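Local coordinates for fiber protein (Human adenovirus 21, PDB 3L88) that forms the trimeric knob at the end of the adenovirus fiber, which attaches the virus to host cells by binding the receptor CD46, at residues I131-Y141 with E180-F191. Residues are numbered along the deposited sequence; the frame is centred on the assembly and turned at random.
Sequences IHGICYYMTSY and ESNIATLTTSPF
The Tyr137 ring meets segment 180-191 along its edge: Thr187 O lies near the ring plane, 3.2 Å from Tyr137 CD1, and Thr185 O sits beside CE1. With CG anti to the backbone N (chi1 171°), the ring reaches along the loop and brings its hydroxyl to Glu180, while Phe63 makes an edge-to-face contact with it. The Phe191 ring has Ile131 CG2 at its edge, and Gly133 CA approaches obliquely, 3.9 Å from Phe191 CE1. Ring and carboxylate planes of Tyr137 and Glu180 stand 80° apart. Both hydroxyls donate from somewhat out of the carboxylate plane, Tyr137 OH on the anti side of Glu180 OE2 (2.6 Å) and Ser140 OG on the syn side of Glu180 OE1 (2.9 Å). Ser140 N uses the syn lone pair of OE2, so three donors hold the buried carboxylate against the chain just past strand 130-138. In the antiparallel beta-sandwich of the fiber knob, this strand is, within the chain, the edge of one sheet; the loop runs antiparallel alongside its end before entering strand 191-196 of the other. Midway, Ser189 N reaches Tyr136 O at 3.1 Å, nearly straight (164°), and Tyr136 N donates to Ser189 OG. The Tyr136 ring leads away from the loop and packs on Ile134 of the second subunit.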
# COMPACT_ATOMS: atom_id res chain seq x y z
N ILE C 131 -4.24 9.62 7.09
CA ILE C 131 -3.37 8.70 6.37
C ILE C 131 -2.43 9.48 5.47
O ILE C 131 -2.84 10.45 4.83
CB ILE C 131 -4.18 7.70 5.52
CG1 ILE C 131 -5.00 6.76 6.41
CG2 ILE C 131 -3.26 6.91 4.61
CD1 ILE C 131 -6.12 6.05 5.68
N HIS C 132 -1.17 9.08 5.44
CA HIS C 132 -0.17 9.77 4.65
C HIS C 132 0.59 8.82 3.73
O HIS C 132 0.83 7.67 4.08
CB HIS C 132 0.82 10.50 5.56
CG HIS C 132 0.19 11.58 6.38
ND1 HIS C 132 0.11 11.52 7.75
CD2 HIS C 132 -0.35 12.77 6.02
CE1 HIS C 132 -0.47 12.62 8.20
NE2 HIS C 132 -0.75 13.39 7.17
N GLY C 133 0.97 9.31 2.56
CA GLY C 133 1.70 8.49 1.60
C GLY C 133 2.14 9.27 0.39
O GLY C 133 2.10 10.50 0.38
N ILE C 134 2.56 8.55 -0.65
CA ILE C 134 3.10 9.18 -1.84
C ILE C 134 2.55 8.52 -3.09
O ILE C 134 2.49 7.30 -3.18
CB ILE C 134 4.63 9.13 -1.86
CG1 ILE C 134 5.21 9.84 -0.64
CG2 ILE C 134 5.17 9.74 -3.14
CD1 ILE C 134 6.73 9.92 -0.62
N CYS C 135 2.11 9.34 -4.05
CA CYS C 135 1.91 8.87 -5.41
C CYS C 135 2.71 9.74 -6.37
O CYS C 135 3.52 10.56 -5.94
CB CYS C 135 0.43 8.86 -5.79
SG CYS C 135 -0.44 10.40 -5.44
N TYR C 136 2.49 9.57 -7.67
CA TYR C 136 3.44 10.09 -8.65
C TYR C 136 2.78 10.72 -9.86
O TYR C 136 1.70 10.31 -10.29
CB TYR C 136 4.42 8.99 -9.08
CG TYR C 136 5.21 8.42 -7.93
CD1 TYR C 136 4.69 7.40 -7.15
CD2 TYR C 136 6.46 8.94 -7.60
CE1 TYR C 136 5.40 6.89 -6.07
CE2 TYR C 136 7.18 8.43 -6.53
CZ TYR C 136 6.65 7.40 -5.78
OH TYR C 136 7.36 6.91 -4.72
N TYR C 137 3.44 11.76 -10.39
CA TYR C 137 3.03 12.37 -11.64
C TYR C 137 4.08 12.11 -12.72
O TYR C 137 5.27 12.28 -12.48
CB TYR C 137 2.84 13.88 -11.46
CG TYR C 137 2.61 14.62 -12.76
CD1 TYR C 137 1.40 14.53 -13.43
CD2 TYR C 137 3.61 15.41 -13.32
CE1 TYR C 137 1.19 15.20 -14.62
CE2 TYR C 137 3.41 16.08 -14.51
CZ TYR C 137 2.20 15.96 -15.16
OH TYR C 137 1.98 16.62 -16.34
N MET C 138 3.62 11.67 -13.89
CA MET C 138 4.50 11.48 -15.04
C MET C 138 4.55 12.74 -15.90
O MET C 138 3.54 13.16 -16.45
CB MET C 138 4.02 10.30 -15.90
CG MET C 138 4.59 8.95 -15.50
SD MET C 138 4.16 7.62 -16.65
CE MET C 138 4.59 8.37 -18.21
N THR C 139 5.73 13.34 -16.02
CA THR C 139 5.87 14.54 -16.84
C THR C 139 5.70 14.23 -18.33
O THR C 139 6.02 13.14 -18.80
CB THR C 139 7.23 15.22 -16.61
OG1 THR C 139 8.28 14.37 -17.10
CG2 THR C 139 7.45 15.50 -15.13
N SER C 140 5.17 15.19 -19.07
CA SER C 140 4.84 14.97 -20.47
C SER C 140 6.11 14.92 -21.31
O SER C 140 6.14 14.28 -22.37
CB SER C 140 3.94 16.10 -20.98
OG SER C 140 4.66 17.31 -21.05
N TYR C 141 7.15 15.58 -20.81
CA TYR C 141 8.40 15.81 -21.53
C TYR C 141 9.28 14.56 -21.64
O TYR C 141 9.53 14.06 -22.74
CB TYR C 141 9.18 16.95 -20.87
CG TYR C 141 10.60 17.14 -21.39
CD1 TYR C 141 10.85 17.85 -22.56
CD2 TYR C 141 11.68 16.64 -20.67
CE1 TYR C 141 12.15 18.03 -23.02
CE2 TYR C 141 12.98 16.81 -21.13
CZ TYR C 141 13.21 17.51 -22.30
OH TYR C 141 14.50 17.68 -22.76
N GLU C 180 6.14 20.91 -15.33
CA GLU C 180 5.84 21.30 -16.70
C GLU C 180 6.13 22.79 -16.92
O GLU C 180 6.23 23.56 -15.96
CB GLU C 180 4.37 21.00 -17.03
CG GLU C 180 3.94 19.58 -16.72
CD GLU C 180 4.38 18.58 -17.78
OE1 GLU C 180 5.08 18.99 -18.73
OE2 GLU C 180 4.03 17.39 -17.66
N SER C 181 6.28 23.17 -18.18
CA SER C 181 6.37 24.58 -18.54
C SER C 181 5.13 25.01 -19.30
O SER C 181 4.89 26.20 -19.50
CB SER C 181 7.62 24.83 -19.38
OG SER C 181 7.71 23.90 -20.45
N ASN C 182 4.32 24.04 -19.71
CA ASN C 182 3.08 24.34 -20.40
C ASN C 182 1.93 23.44 -19.97
O ASN C 182 2.12 22.49 -19.21
CB ASN C 182 3.27 24.25 -21.92
CG ASN C 182 3.90 25.51 -22.49
OD1 ASN C 182 3.45 26.62 -22.21
ND2 ASN C 182 4.93 25.33 -23.31
N ILE C 183 0.73 23.75 -20.46
CA ILE C 183 -0.45 22.96 -20.15
C ILE C 183 -0.23 21.49 -20.49
O ILE C 183 0.34 21.16 -21.53
CB ILE C 183 -1.68 23.49 -20.91
CG1 ILE C 183 -2.94 22.71 -20.51
CG2 ILE C 183 -1.46 23.41 -22.41
CD1 ILE C 183 -4.22 23.34 -21.00
N ALA C 184 -0.64 20.61 -19.58
CA ALA C 184 -0.56 19.17 -19.80
C ALA C 184 -1.54 18.47 -18.86
O ALA C 184 -1.79 18.93 -17.75
CB ALA C 184 0.85 18.67 -19.56
N THR C 185 -2.11 17.36 -19.32
CA THR C 185 -3.10 16.63 -18.53
C THR C 185 -2.54 16.21 -17.18
O THR C 185 -1.60 15.42 -17.10
CB THR C 185 -3.63 15.39 -19.27
OG1 THR C 185 -4.13 15.77 -20.55
CG2 THR C 185 -4.75 14.73 -18.47
N LEU C 186 -3.12 16.77 -16.12
CA LEU C 186 -2.78 16.38 -14.76
C LEU C 186 -3.33 15.00 -14.45
O LEU C 186 -4.53 14.75 -14.60
CB LEU C 186 -3.33 17.41 -13.77
CG LEU C 186 -3.00 17.19 -12.29
CD1 LEU C 186 -2.82 18.52 -11.58
CD2 LEU C 186 -4.08 16.35 -11.60
N THR C 187 -2.46 14.10 -14.02
CA THR C 187 -2.87 12.78 -13.56
C THR C 187 -2.11 12.42 -12.29
O THR C 187 -0.93 12.72 -12.16
CB THR C 187 -2.60 11.69 -14.62
OG1 THR C 187 -1.18 11.51 -14.77
CG2 THR C 187 -3.19 12.08 -15.97
N THR C 188 -2.80 11.77 -11.36
CA THR C 188 -2.14 11.22 -10.18
C THR C 188 -2.22 9.69 -10.20
O THR C 188 -3.31 9.12 -10.33
CB THR C 188 -2.80 11.72 -8.87
OG1 THR C 188 -4.13 11.19 -8.75
CG2 THR C 188 -2.87 13.25 -8.85
N SER C 189 -1.07 9.04 -10.08
CA SER C 189 -1.04 7.58 -10.07
C SER C 189 -1.82 7.03 -8.87
O SER C 189 -1.87 7.66 -7.82
CB SER C 189 0.40 7.05 -10.07
OG SER C 189 1.06 7.35 -8.86
N PRO C 190 -2.45 5.87 -9.05
CA PRO C 190 -3.37 5.36 -8.04
C PRO C 190 -2.70 5.27 -6.67
O PRO C 190 -1.54 4.88 -6.57
CB PRO C 190 -3.72 3.96 -8.56
CG PRO C 190 -3.52 4.05 -10.03
CD PRO C 190 -2.36 4.97 -10.22
N PHE C 191 -3.42 5.67 -5.63
CA PHE C 191 -2.95 5.50 -4.27
C PHE C 191 -3.82 4.49 -3.54
O PHE C 191 -5.04 4.52 -3.67
CB PHE C 191 -2.95 6.84 -3.53
CG PHE C 191 -2.47 6.76 -2.11
CD1 PHE C 191 -1.17 6.37 -1.83
CD2 PHE C 191 -3.31 7.08 -1.07
CE1 PHE C 191 -0.71 6.30 -0.51
CE2 PHE C 191 -2.87 7.03 0.25
CZ PHE C 191 -1.57 6.62 0.53